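Local coordinates for putative rhamnosidase (Streptomyces avermitilis, PDB 3W5M), which hydrolyses terminal non-reducing alpha-L-rhamnose residues, releasing L-rhamnose from plant flavonoid glycosides and from gum arabic, at residues 493-501 with 530-538; 590-598 with 617-625. One frame throughout, in Å; residues are numbered along the deposited sequence.

Contact 1: 493-501 with 530-538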
ATOM      1  N   GLU A 493      20.760 -15.001  19.186  1.00 33.67           N
ATOM      2  CA  GLU A 493      19.964 -16.076  19.759  1.00 33.12           C
ATOM      3  C   GLU A 493      19.590 -15.674  21.176  1.00 37.03           C
ATOM      4  O   GLU A 493      20.281 -16.072  22.129  1.00 38.67           O
ATOM      5  CB  GLU A 493      20.753 -17.401  19.745  1.00 35.52           C
ATOM      6  CG  GLU A 493      19.941 -18.594  20.244  1.00 36.92           C
ATOM      7  CD  GLU A 493      20.714 -19.927  20.261  1.00 42.12           C
ATOM      8  OE1 GLU A 493      21.917 -19.970  19.894  1.00 42.04           O
ATOM      9  OE2 GLU A 493      20.096 -20.948  20.646  1.00 39.62           O
ATOM     10  N   PRO A 494      18.529 -14.847  21.333  1.00 34.64           N
ATOM     11  CA  PRO A 494      18.140 -14.349  22.665  1.00 36.39           C
ATOM     12  C   PRO A 494      17.459 -15.348  23.605  1.00 40.60           C
ATOM     13  O   PRO A 494      17.331 -15.061  24.797  1.00 41.18           O
ATOM     14  CB  PRO A 494      17.187 -13.181  22.354  1.00 36.78           C
ATOM     15  CG  PRO A 494      16.683 -13.454  20.987  1.00 34.23           C
ATOM     16  CD  PRO A 494      17.772 -14.181  20.252  1.00 33.03           C
ATOM     17  N   LYS A 495      16.996 -16.475  23.067  1.00 41.96           N
ATOM     18  CA  LYS A 495      16.485 -17.608  23.847  1.00 40.53           C
ATOM     19  C   LYS A 495      16.927 -18.854  23.078  1.00 42.63           C
ATOM     20  O   LYS A 495      17.078 -18.784  21.851  1.00 38.37           O
ATOM     21  CB  LYS A 495      14.958 -17.585  23.969  1.00 40.78           C
ATOM     22  CG  LYS A 495      14.325 -16.328  24.570  1.00 44.30           C
ATOM     23  CD  LYS A 495      14.492 -16.233  26.081  1.00 47.56           C
ATOM     24  CE  LYS A 495      13.806 -14.985  26.617  1.00 52.01           C
ATOM     25  NZ  LYS A 495      13.920 -14.865  28.103  1.00 53.44           N
ATOM     26  N   PRO A 496      17.156 -19.997  23.782  1.00 42.78           N
ATOM     27  CA  PRO A 496      17.697 -21.161  23.061  1.00 43.03           C
ATOM     28  C   PRO A 496      16.808 -21.571  21.870  1.00 39.25           C
ATOM     29  O   PRO A 496      15.599 -21.718  22.026  1.00 37.34           O
ATOM     30  CB  PRO A 496      17.753 -22.268  24.131  1.00 44.50           C
ATOM     31  CG  PRO A 496      16.878 -21.789  25.251  1.00 46.06           C
ATOM     32  CD  PRO A 496      16.942 -20.287  25.215  1.00 47.02           C
ATOM     33  N   GLY A 497      17.420 -21.697  20.693  1.00 38.12           N
ATOM     34  CA  GLY A 497      16.713 -22.116  19.464  1.00 37.85           C
ATOM     35  C   GLY A 497      15.750 -21.088  18.886  1.00 35.03           C
ATOM     36  O   GLY A 497      15.007 -21.383  17.942  1.00 32.33           O
ATOM     37  N   VAL A 498      15.751 -19.886  19.456  1.00 33.63           N
ATOM     38  CA  VAL A 498      14.950 -18.774  18.921  1.00 32.38           C
ATOM     39  C   VAL A 498      15.893 -17.699  18.417  1.00 32.48           C
ATOM     40  O   VAL A 498      16.474 -16.950  19.210  1.00 36.60           O
ATOM     41  CB  VAL A 498      13.970 -18.214  19.978  1.00 34.25           C
ATOM     42  CG1 VAL A 498      13.230 -16.984  19.450  1.00 33.85           C
ATOM     43  CG2 VAL A 498      12.987 -19.292  20.415  1.00 34.34           C
ATOM     44  N   PHE A 499      16.063 -17.640  17.098  1.00 28.56           N
ATOM     45  CA  PHE A 499      17.046 -16.762  16.483  1.00 29.88           C
ATOM     46  C   PHE A 499      16.364 -15.507  15.965  1.00 31.50           C
ATOM     47  O   PHE A 499      15.216 -15.566  15.502  1.00 30.21           O
ATOM     48  CB  PHE A 499      17.774 -17.477  15.343  1.00 32.41           C
ATOM     49  CG  PHE A 499      18.525 -18.707  15.790  1.00 35.67           C
ATOM     50  CD1 PHE A 499      17.861 -19.928  15.943  1.00 38.03           C
ATOM     51  CD2 PHE A 499      19.885 -18.636  16.094  1.00 37.04           C
ATOM     52  CE1 PHE A 499      18.541 -21.062  16.372  1.00 41.90           C
ATOM     53  CE2 PHE A 499      20.577 -19.766  16.520  1.00 39.90           C
ATOM     54  CZ  PHE A 499      19.903 -20.981  16.663  1.00 42.72           C
ATOM     55  N   VAL A 500      17.057 -14.378  16.080  1.00 28.52           N
ATOM     56  CA  VAL A 500      16.530 -13.096  15.611  1.00 25.72           C
ATOM     57  C   VAL A 500      17.533 -12.527  14.619  1.00 28.32           C
ATOM     58  O   VAL A 500      18.720 -12.382  14.937  1.00 28.73           O
ATOM     59  CB  VAL A 500      16.242 -12.115  16.773  1.00 26.15           C
ATOM     60  CG1 VAL A 500      15.789 -10.769  16.218  1.00 25.98           C
ATOM     61  CG2 VAL A 500      15.191 -12.673  17.724  1.00 26.65           C
ATOM     62  N   LEU A 501      17.079 -12.257  13.392  1.00 26.82           N
ATOM     63  CA  LEU A 501      17.961 -11.746  12.359  1.00 26.22           C
ATOM     64  C   LEU A 501      17.559 -10.310  12.063  1.00 25.24           C
ATOM     65  O   LEU A 501      16.368 -10.017  11.879  1.00 25.72           O
ATOM     66  CB  LEU A 501      17.936 -12.617  11.092  1.00 27.35           C
ATOM     67  CG  LEU A 501      18.609 -14.005  11.131  1.00 27.38           C
ATOM     68  CD1 LEU A 501      17.774 -15.006  11.906  1.00 29.91           C
ATOM     69  CD2 LEU A 501      18.954 -14.536   9.746  1.00 28.75           C
ATOM     70  N   VAL A 530      10.291  -3.871  15.880  1.00 22.72           N
ATOM     71  CA  VAL A 530      11.177  -3.503  17.008  1.00 23.73           C
ATOM     72  C   VAL A 530      11.428  -4.704  17.920  1.00 24.78           C
ATOM     73  O   VAL A 530      10.778  -5.759  17.770  1.00 23.66           O
ATOM     74  CB  VAL A 530      10.587  -2.330  17.837  1.00 23.70           C
ATOM     75  CG1 VAL A 530      10.517  -1.057  16.983  1.00 24.69           C
ATOM     76  CG2 VAL A 530       9.212  -2.688  18.374  1.00 22.69           C
ATOM     77  N   LEU A 531      12.364  -4.529  18.864  1.00 24.49           N
ATOM     78  CA  LEU A 531      12.755  -5.567  19.821  1.00 25.57           C
ATOM     79  C   LEU A 531      12.428  -5.147  21.235  1.00 28.43           C
ATOM     80  O   LEU A 531      12.301  -3.947  21.532  1.00 28.39           O
ATOM     81  CB  LEU A 531      14.262  -5.826  19.739  1.00 25.00           C
ATOM     82  CG  LEU A 531      14.895  -6.333  18.444  1.00 25.27           C
ATOM     83  CD1 LEU A 531      16.393  -6.494  18.618  1.00 28.65           C
ATOM     84  CD2 LEU A 531      14.267  -7.635  17.965  1.00 26.97           C
ATOM     85  N   ASN A 532      12.244  -6.128  22.111  1.00 29.46           N
ATOM     86  CA  ASN A 532      12.183  -5.859  23.553  1.00 31.22           C
ATOM     87  C   ASN A 532      13.606  -5.642  24.070  1.00 31.97           C
ATOM     88  O   ASN A 532      14.569  -6.028  23.398  1.00 30.04           O
ATOM     89  CB  ASN A 532      11.541  -7.046  24.291  1.00 29.84           C
ATOM     90  CG  ASN A 532      10.111  -7.296  23.880  1.00 28.64           C
ATOM     91  OD1 ASN A 532       9.225  -6.460  24.085  1.00 29.63           O
ATOM     92  ND2 ASN A 532       9.866  -8.470  23.320  1.00 27.77           N
ATOM     93  N   PRO A 533      13.764  -5.053  25.286  1.00 35.38           N
ATOM     94  CA  PRO A 533      15.147  -4.856  25.776  1.00 34.91           C
ATOM     95  C   PRO A 533      15.973  -6.148  25.894  1.00 35.54           C
ATOM     96  O   PRO A 533      17.191  -6.092  25.789  1.00 38.97           O
ATOM     97  CB  PRO A 533      14.961  -4.190  27.142  1.00 35.38           C
ATOM     98  CG  PRO A 533      13.612  -3.565  27.093  1.00 36.39           C
ATOM     99  CD  PRO A 533      12.766  -4.445  26.194  1.00 35.98           C
ATOM    100  N   ASP A 534      15.330  -7.303  26.047  1.00 38.25           N
ATOM    101  CA  ASP A 534      16.079  -8.583  26.088  1.00 40.93           C
ATOM    102  C   ASP A 534      16.557  -9.100  24.716  1.00 39.11           C
ATOM    103  O   ASP A 534      17.286 -10.099  24.634  1.00 39.41           O
ATOM    104  CB  ASP A 534      15.322  -9.670  26.879  1.00 43.97           C
ATOM    105  CG  ASP A 534      14.026 -10.126  26.201  1.00 46.24           C
ATOM    106  OD1 ASP A 534      13.836  -9.870  24.990  1.00 41.41           O
ATOM    107  OD2 ASP A 534      13.201 -10.775  26.886  1.00 47.83           O
ATOM    108  N   GLY A 535      16.153  -8.426  23.639  1.00 35.54           N
ATOM    109  CA  GLY A 535      16.606  -8.815  22.308  1.00 31.43           C
ATOM    110  C   GLY A 535      15.652  -9.760  21.591  1.00 30.67           C
ATOM    111  O   GLY A 535      15.929 -10.168  20.457  1.00 29.49           O
ATOM    112  N   THR A 536      14.536 -10.102  22.237  1.00 29.10           N
ATOM    113  CA  THR A 536      13.455 -10.881  21.587  1.00 27.77           C
ATOM    114  C   THR A 536      12.561  -9.915  20.793  1.00 26.61           C
ATOM    115  O   THR A 536      12.507  -8.718  21.121  1.00 23.83           O
ATOM    116  CB  THR A 536      12.564 -11.643  22.594  1.00 28.06           C
ATOM    117  OG1 THR A 536      11.967 -10.722  23.501  1.00 30.54           O
ATOM    118  CG2 THR A 536      13.359 -12.713  23.375  1.00 28.86           C
ATOM    119  N   ILE A 537      11.856 -10.432  19.780  1.00 25.23           N
ATOM    120  CA  ILE A 537      10.959  -9.581  18.984  1.00 24.62           C
ATOM    121  C   ILE A 537       9.707  -9.143  19.733  1.00 24.61           C
ATOM    122  O   ILE A 537       9.158  -9.875  20.575  1.00 23.26           O
ATOM    123  CB  ILE A 537      10.575 -10.201  17.620  1.00 24.13           C
ATOM    124  CG1 ILE A 537       9.756 -11.494  17.802  1.00 23.25           C
ATOM    125  CG2 ILE A 537      11.829 -10.402  16.779  1.00 23.95           C
ATOM    126  CD1 ILE A 537       8.965 -11.922  16.567  1.00 24.37           C
ATOM    127  N   TYR A 538       9.299  -7.903  19.465  1.00 23.13           N
ATOM    128  CA  TYR A 538       8.101  -7.336  20.035  1.00 24.04           C
ATOM    129  C   TYR A 538       7.060  -7.274  18.934  1.00 24.71           C
ATOM    130  O   TYR A 538       7.317  -6.664  17.891  1.00 25.07           O
ATOM    131  CB  TYR A 538       8.386  -5.906  20.535  1.00 25.41           C
ATOM    132  CG  TYR A 538       7.158  -5.170  21.040  1.00 26.92           C
ATOM    133  CD1 TYR A 538       6.633  -5.424  22.307  1.00 27.03           C
ATOM    134  CD2 TYR A 538       6.519  -4.213  20.255  1.00 27.02           C
ATOM    135  CE1 TYR A 538       5.506  -4.746  22.780  1.00 28.50           C
ATOM    136  CE2 TYR A 538       5.403  -3.522  20.722  1.00 28.79           C
ATOM    137  CZ  TYR A 538       4.899  -3.789  21.988  1.00 28.89           C
ATOM    138  OH  TYR A 538       3.793  -3.090  22.456  1.00 29.76           O
TER
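Val500 makes the close-packed half of this contact, spreading its two methyl branches over the base of the loop 530-538. CG1 stands anti to the backbone N (chi1 176°), which carries it out to Leu531 CD2 at 3.9 Å and Ile537 CG2 at 4.0 Å, one from each of the two short, weakly bonded strands of this hairpin. CG2 lies against the Gly535 carbonyl oxygen. The Pro494 ring closes in on that same oxygen, its CG 3.4 Å from Gly535 O. On the outer side the contact thins out. The Lys495 chain, bent at chi2 (-75°), runs obliquely across the Thr536 methyl, with CG 3.9 Å from CG2, and leaves its NZ 4.3 Å from Asp534 OD2, too far for a salt bridge. Asp534 instead serves its own loop: OD1 takes the Thr536 backbone N at 2.9 Å in an Asx turn and also, through its syn lone pair, the Thr536 hydroxyl. That hydroxyl in turn accepts from Asn532 ND2 at 3.1 Å. The hairpin turn is thus braced internally, within the concanavalin-like domain, and its hold on 493-501 is mainly apolar, with at most a modest electrostatic pull from the exposed lysine.

Contact 2: 590-598 with 617-625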
ATOM      1  N   ARG A 590      13.071  -9.096   0.902  1.00 19.36           N
ATOM      2  CA  ARG A 590      12.798  -8.683  -0.472  1.00 18.03           C
ATOM      3  C   ARG A 590      11.842  -7.509  -0.362  1.00 18.40           C
ATOM      4  O   ARG A 590      10.700  -7.685   0.028  1.00 17.89           O
ATOM      5  CB  ARG A 590      12.194  -9.825  -1.285  1.00 18.90           C
ATOM      6  CG  ARG A 590      13.143 -11.027  -1.359  1.00 20.30           C
ATOM      7  CD  ARG A 590      12.512 -12.210  -2.093  1.00 23.70           C
ATOM      8  NE  ARG A 590      11.270 -12.601  -1.446  1.00 23.21           N
ATOM      9  CZ  ARG A 590      10.177 -13.070  -2.062  1.00 24.25           C
ATOM     10  NH1 ARG A 590      10.133 -13.250  -3.390  1.00 22.47           N
ATOM     11  NH2 ARG A 590       9.108 -13.373  -1.320  1.00 24.55           N
ATOM     12  N   VAL A 591      12.357  -6.322  -0.636  1.00 17.06           N
ATOM     13  CA  VAL A 591      11.609  -5.058  -0.472  1.00 16.79           C
ATOM     14  C   VAL A 591      10.667  -4.886  -1.677  1.00 17.57           C
ATOM     15  O   VAL A 591      11.140  -4.833  -2.815  1.00 18.71           O
ATOM     16  CB  VAL A 591      12.594  -3.883  -0.423  1.00 16.94           C
ATOM     17  CG1 VAL A 591      11.871  -2.532  -0.335  1.00 17.72           C
ATOM     18  CG2 VAL A 591      13.545  -4.049   0.770  1.00 17.52           C
ATOM     19  N   MET A 592       9.358  -4.794  -1.410  1.00 18.08           N
ATOM     20  CA  MET A 592       8.335  -4.696  -2.447  1.00 18.31           C
ATOM     21  C   MET A 592       7.549  -3.412  -2.351  1.00 17.48           C
ATOM     22  O   MET A 592       7.144  -3.048  -1.263  1.00 17.92           O
ATOM     23  CB  MET A 592       7.335  -5.826  -2.282  1.00 20.72           C
ATOM     24  CG  MET A 592       7.936  -7.167  -2.609  1.00 23.70           C
ATOM     25  SD  MET A 592       6.775  -8.504  -2.229  1.00 26.52           S
ATOM     26  CE  MET A 592       7.929  -9.888  -2.353  1.00 23.54           C
ATOM     27  N   HIS A 593       7.322  -2.762  -3.495  1.00 17.45           N
ATOM     28  CA  HIS A 593       6.453  -1.562  -3.559  1.00 16.62           C
ATOM     29  C   HIS A 593       6.093  -1.276  -4.996  1.00 17.10           C
ATOM     30  O   HIS A 593       6.541  -1.974  -5.919  1.00 15.06           O
ATOM     31  CB  HIS A 593       7.111  -0.317  -2.889  1.00 17.44           C
ATOM     32  CG  HIS A 593       8.502  -0.011  -3.350  1.00 16.97           C
ATOM     33  ND1 HIS A 593       8.776   0.601  -4.559  1.00 16.14           N
ATOM     34  CD2 HIS A 593       9.698  -0.156  -2.722  1.00 17.64           C
ATOM     35  CE1 HIS A 593      10.085   0.774  -4.672  1.00 18.13           C
ATOM     36  NE2 HIS A 593      10.663   0.334  -3.567  1.00 17.33           N
ATOM     37  N   THR A 594       5.236  -0.276  -5.199  1.00 15.76           N
ATOM     38  CA  THR A 594       4.938   0.161  -6.553  1.00 17.26           C
ATOM     39  C   THR A 594       6.196   0.419  -7.410  1.00 17.60           C
ATOM     40  O   THR A 594       7.200   0.977  -6.934  1.00 17.31           O
ATOM     41  CB  THR A 594       3.993   1.380  -6.548  1.00 17.11           C
ATOM     42  OG1 THR A 594       3.563   1.645  -7.898  1.00 18.61           O
ATOM     43  CG2 THR A 594       4.657   2.600  -5.981  1.00 15.99           C
ATOM     44  N   SER A 595       6.144   0.006  -8.681  1.00 18.34           N
ATOM     45  CA  SER A 595       7.296   0.143  -9.569  1.00 18.77           C
ATOM     46  C   SER A 595       7.301   1.547 -10.101  1.00 20.69           C
ATOM     47  O   SER A 595       6.787   1.815 -11.192  1.00 22.39           O
ATOM     48  CB  SER A 595       7.263  -0.908 -10.699  1.00 19.03           C
ATOM     49  OG  SER A 595       5.936  -1.048 -11.270  1.00 20.45           O
ATOM     50  N   ALA A 596       7.829   2.468  -9.296  1.00 20.12           N
ATOM     51  CA  ALA A 596       8.002   3.856  -9.711  1.00 20.61           C
ATOM     52  C   ALA A 596       9.394   4.263  -9.278  1.00 20.53           C
ATOM     53  O   ALA A 596       9.870   3.788  -8.245  1.00 24.44           O
ATOM     54  CB  ALA A 596       6.941   4.752  -9.055  1.00 19.54           C
ATOM     55  N   PRO A 597      10.075   5.114 -10.071  1.00 19.91           N
ATOM     56  CA  PRO A 597      11.437   5.520  -9.737  1.00 20.14           C
ATOM     57  C   PRO A 597      11.487   6.483  -8.548  1.00 20.72           C
ATOM     58  O   PRO A 597      10.524   7.219  -8.293  1.00 19.50           O
ATOM     59  CB  PRO A 597      11.920   6.259 -11.003  1.00 19.95           C
ATOM     60  CG  PRO A 597      10.682   6.613 -11.767  1.00 21.41           C
ATOM     61  CD  PRO A 597       9.625   5.628 -11.384  1.00 20.64           C
ATOM     62  N   PHE A 598      12.610   6.464  -7.822  1.00 21.79           N
ATOM     63  CA  PHE A 598      12.881   7.520  -6.843  1.00 20.98           C
ATOM     64  C   PHE A 598      13.345   8.759  -7.592  1.00 20.87           C
ATOM     65  O   PHE A 598      14.072   8.664  -8.563  1.00 22.26           O
ATOM     66  CB  PHE A 598      13.928   7.051  -5.816  1.00 21.42           C
ATOM     67  CG  PHE A 598      13.412   5.955  -4.934  1.00 21.86           C
ATOM     68  CD1 PHE A 598      13.525   4.615  -5.332  1.00 22.12           C
ATOM     69  CD2 PHE A 598      12.732   6.263  -3.757  1.00 22.80           C
ATOM     70  CE1 PHE A 598      12.976   3.608  -4.540  1.00 23.01           C
ATOM     71  CE2 PHE A 598      12.197   5.255  -2.953  1.00 23.71           C
ATOM     72  CZ  PHE A 598      12.323   3.926  -3.353  1.00 22.64           C
ATOM     73  N   THR A 617      12.043   8.368   2.780  1.00 20.83           N
ATOM     74  CA  THR A 617      11.935   7.571   1.541  1.00 20.73           C
ATOM     75  C   THR A 617      11.616   6.133   1.875  1.00 21.43           C
ATOM     76  O   THR A 617      10.945   5.449   1.099  1.00 20.53           O
ATOM     77  CB  THR A 617      13.172   7.652   0.623  1.00 21.45           C
ATOM     78  OG1 THR A 617      14.303   6.991   1.225  1.00 22.48           O
ATOM     79  CG2 THR A 617      13.534   9.130   0.301  1.00 22.67           C
ATOM     80  N   TRP A 618      12.074   5.662   3.037  1.00 18.61           N
ATOM     81  CA  TRP A 618      11.708   4.303   3.459  1.00 19.75           C
ATOM     82  C   TRP A 618      10.263   4.226   3.974  1.00 19.73           C
ATOM     83  O   TRP A 618       9.579   3.249   3.717  1.00 20.08           O
ATOM     84  CB  TRP A 618      12.743   3.717   4.452  1.00 18.71           C
ATOM     85  CG  TRP A 618      13.971   3.167   3.790  1.00 19.25           C
ATOM     86  CD1 TRP A 618      15.143   3.810   3.572  1.00 18.58           C
ATOM     87  CD2 TRP A 618      14.113   1.859   3.205  1.00 18.71           C
ATOM     88  NE1 TRP A 618      16.018   2.987   2.899  1.00 21.77           N
ATOM     89  CE2 TRP A 618      15.415   1.780   2.672  1.00 19.22           C
ATOM     90  CE3 TRP A 618      13.253   0.748   3.086  1.00 19.49           C
ATOM     91  CZ2 TRP A 618      15.912   0.617   2.028  1.00 20.05           C
ATOM     92  CZ3 TRP A 618      13.733  -0.407   2.441  1.00 19.08           C
ATOM     93  CH2 TRP A 618      15.058  -0.456   1.925  1.00 19.80           C
ATOM     94  N   GLY A 619       9.795   5.232   4.730  1.00 17.55           N
ATOM     95  CA  GLY A 619       8.414   5.279   5.161  1.00 18.14           C
ATOM     96  C   GLY A 619       7.480   5.397   3.964  1.00 17.89           C
ATOM     97  O   GLY A 619       6.408   4.777   3.936  1.00 18.37           O
ATOM     98  N   GLN A 620       7.890   6.159   2.949  1.00 18.75           N
ATOM     99  CA  GLN A 620       7.033   6.310   1.775  1.00 18.41           C
ATOM    100  C   GLN A 620       6.958   4.972   1.026  1.00 18.15           C
ATOM    101  O   GLN A 620       5.875   4.450   0.749  1.00 17.67           O
ATOM    102  CB  GLN A 620       7.571   7.368   0.830  1.00 18.75           C
ATOM    103  CG  GLN A 620       6.759   7.497  -0.455  1.00 20.42           C
ATOM    104  CD  GLN A 620       7.318   8.549  -1.393  1.00 22.71           C
ATOM    105  OE1 GLN A 620       6.687   8.920  -2.402  1.00 23.38           O
ATOM    106  NE2 GLN A 620       8.516   9.001  -1.104  1.00 24.82           N
ATOM    107  N   ARG A 621       8.105   4.413   0.719  1.00 18.84           N
ATOM    108  CA  ARG A 621       8.094   3.200  -0.117  1.00 19.97           C
ATOM    109  C   ARG A 621       7.410   2.031   0.585  1.00 19.54           C
ATOM    110  O   ARG A 621       6.743   1.204  -0.064  1.00 19.48           O
ATOM    111  CB  ARG A 621       9.498   2.855  -0.619  1.00 21.28           C
ATOM    112  CG  ARG A 621      10.361   2.061   0.343  1.00 21.37           C
ATOM    113  CD  ARG A 621      11.744   1.893  -0.248  1.00 20.89           C
ATOM    114  NE  ARG A 621      12.583   3.068   0.011  1.00 23.01           N
ATOM    115  CZ  ARG A 621      13.860   3.191  -0.362  1.00 23.34           C
ATOM    116  NH1 ARG A 621      14.467   2.223  -1.052  1.00 23.90           N
ATOM    117  NH2 ARG A 621      14.544   4.292  -0.047  1.00 23.40           N
ATOM    118  N   GLY A 622       7.538   1.968   1.905  1.00 17.92           N
ATOM    119  CA  GLY A 622       6.914   0.886   2.662  1.00 18.33           C
ATOM    120  C   GLY A 622       5.396   0.922   2.597  1.00 20.86           C
ATOM    121  O   GLY A 622       4.709  -0.101   2.740  1.00 21.05           O
ATOM    122  N   ASN A 623       4.861   2.120   2.390  1.00 18.84           N
ATOM    123  CA  ASN A 623       3.418   2.281   2.367  1.00 19.30           C
ATOM    124  C   ASN A 623       2.842   2.592   0.989  1.00 19.78           C
ATOM    125  O   ASN A 623       1.682   3.063   0.877  1.00 22.08           O
ATOM    126  CB  ASN A 623       3.056   3.417   3.323  1.00 19.52           C
ATOM    127  CG  ASN A 623       3.127   2.983   4.763  1.00 20.39           C
ATOM    128  OD1 ASN A 623       2.262   2.250   5.230  1.00 20.75           O
ATOM    129  ND2 ASN A 623       4.178   3.402   5.466  1.00 21.64           N
ATOM    130  N   PHE A 624       3.642   2.398  -0.053  1.00 19.55           N
ATOM    131  CA  PHE A 624       3.167   2.634  -1.417  1.00 18.69           C
ATOM    132  C   PHE A 624       3.089   1.256  -2.099  1.00 18.63           C
ATOM    133  O   PHE A 624       3.808   0.984  -3.047  1.00 19.66           O
ATOM    134  CB  PHE A 624       4.106   3.589  -2.154  1.00 19.25           C
ATOM    135  CG  PHE A 624       3.686   5.042  -2.087  1.00 21.26           C
ATOM    136  CD1 PHE A 624       3.083   5.563  -0.940  1.00 20.77           C
ATOM    137  CD2 PHE A 624       3.924   5.901  -3.178  1.00 21.40           C
ATOM    138  CE1 PHE A 624       2.707   6.909  -0.879  1.00 22.73           C
ATOM    139  CE2 PHE A 624       3.550   7.232  -3.118  1.00 22.57           C
ATOM    140  CZ  PHE A 624       2.952   7.738  -1.968  1.00 22.70           C
ATOM    141  N   LEU A 625       2.212   0.393  -1.587  1.00 18.98           N
ATOM    142  CA  LEU A 625       1.945  -0.949  -2.132  1.00 20.41           C
ATOM    143  C   LEU A 625       0.470  -1.045  -2.507  1.00 19.03           C
ATOM    144  O   LEU A 625      -0.380  -1.246  -1.644  1.00 20.74           O
ATOM    145  CB  LEU A 625       2.256  -2.043  -1.106  1.00 22.71           C
ATOM    146  CG  LEU A 625       3.618  -2.693  -1.026  1.00 24.33           C
ATOM    147  CD1 LEU A 625       4.532  -1.746  -0.220  1.00 25.56           C
ATOM    148  CD2 LEU A 625       3.497  -4.055  -0.323  1.00 23.25           C
TER
HETATM  149  O   HOH W   1       8.403  -1.239   0.404  1.00 20.94           O
HETATM  150  O   HOH W   2      13.502   0.204  -2.685  1.00 23.68           O
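Phe598 lays its ring tip over one face of the Arg621 guanidinium, CZ standing 3.4 Å from the arginine CZ with the two planes 45° apart. The group is held between the Trp618 indole, centred on its opposite face, and this tilted ring, whose CZ touches near the rim. Arg621 CG lies between the backbone N and the carbonyl carbon (chi1 84°), and a bend at chi3 folds the guanidinium back toward Thr617, one turn earlier. There NE reaches Thr617 O at 3.1 Å and NH2 reaches Thr617 OG1 at 3.0 Å, a side-on grip that fixes its rotation; the hydroxyl also bonds Ser614 O. Arg621 CB sits over the His593 ring in a CH-pi contact, 4.0 Å from the centroid, while a water links NH1 to His593 NE2. Here strand 587-594, from the sheet of the concanavalin-like domain, meets helix 607-622 of the six-hairpin (alpha/alpha)6 catalytic domain, the short segments crossing at 71°. Past the helix, the chain bonds directly to the end of the strand: Thr594 N donates almost straight to Phe624 O at 2.9 Å. A second water bridges Met592 O and, weakly, Arg621 O. Val591 sets both methyls against the Trp618 ring, CG1 4.0 Å from CZ3, and the Phe624 ring stacks on Phe660.

In the fold
Contact 1 closes before contact 2 opens along the chain, and their centres lie 27 Å apart, with about 11 Å between nearest atoms. One segment of each lies on the same mixed sheet, in which strands 498-503 and 587-594 flank strand 480-493 on its two sides. Contact 1 sits well out from the centre of the chain, within the concanavalin-like domain and away from the annotated sites. Contact 2, by contrast, is buried near the centre, where the same sheet hands over to the catalytic domain; Phe624 comes within about 9 Å of the rhamnose-binding Asp643, side chain to side chain. The same sheet thus packs against a peripheral hairpin through one strand and against a helix of the catalytic domain through another.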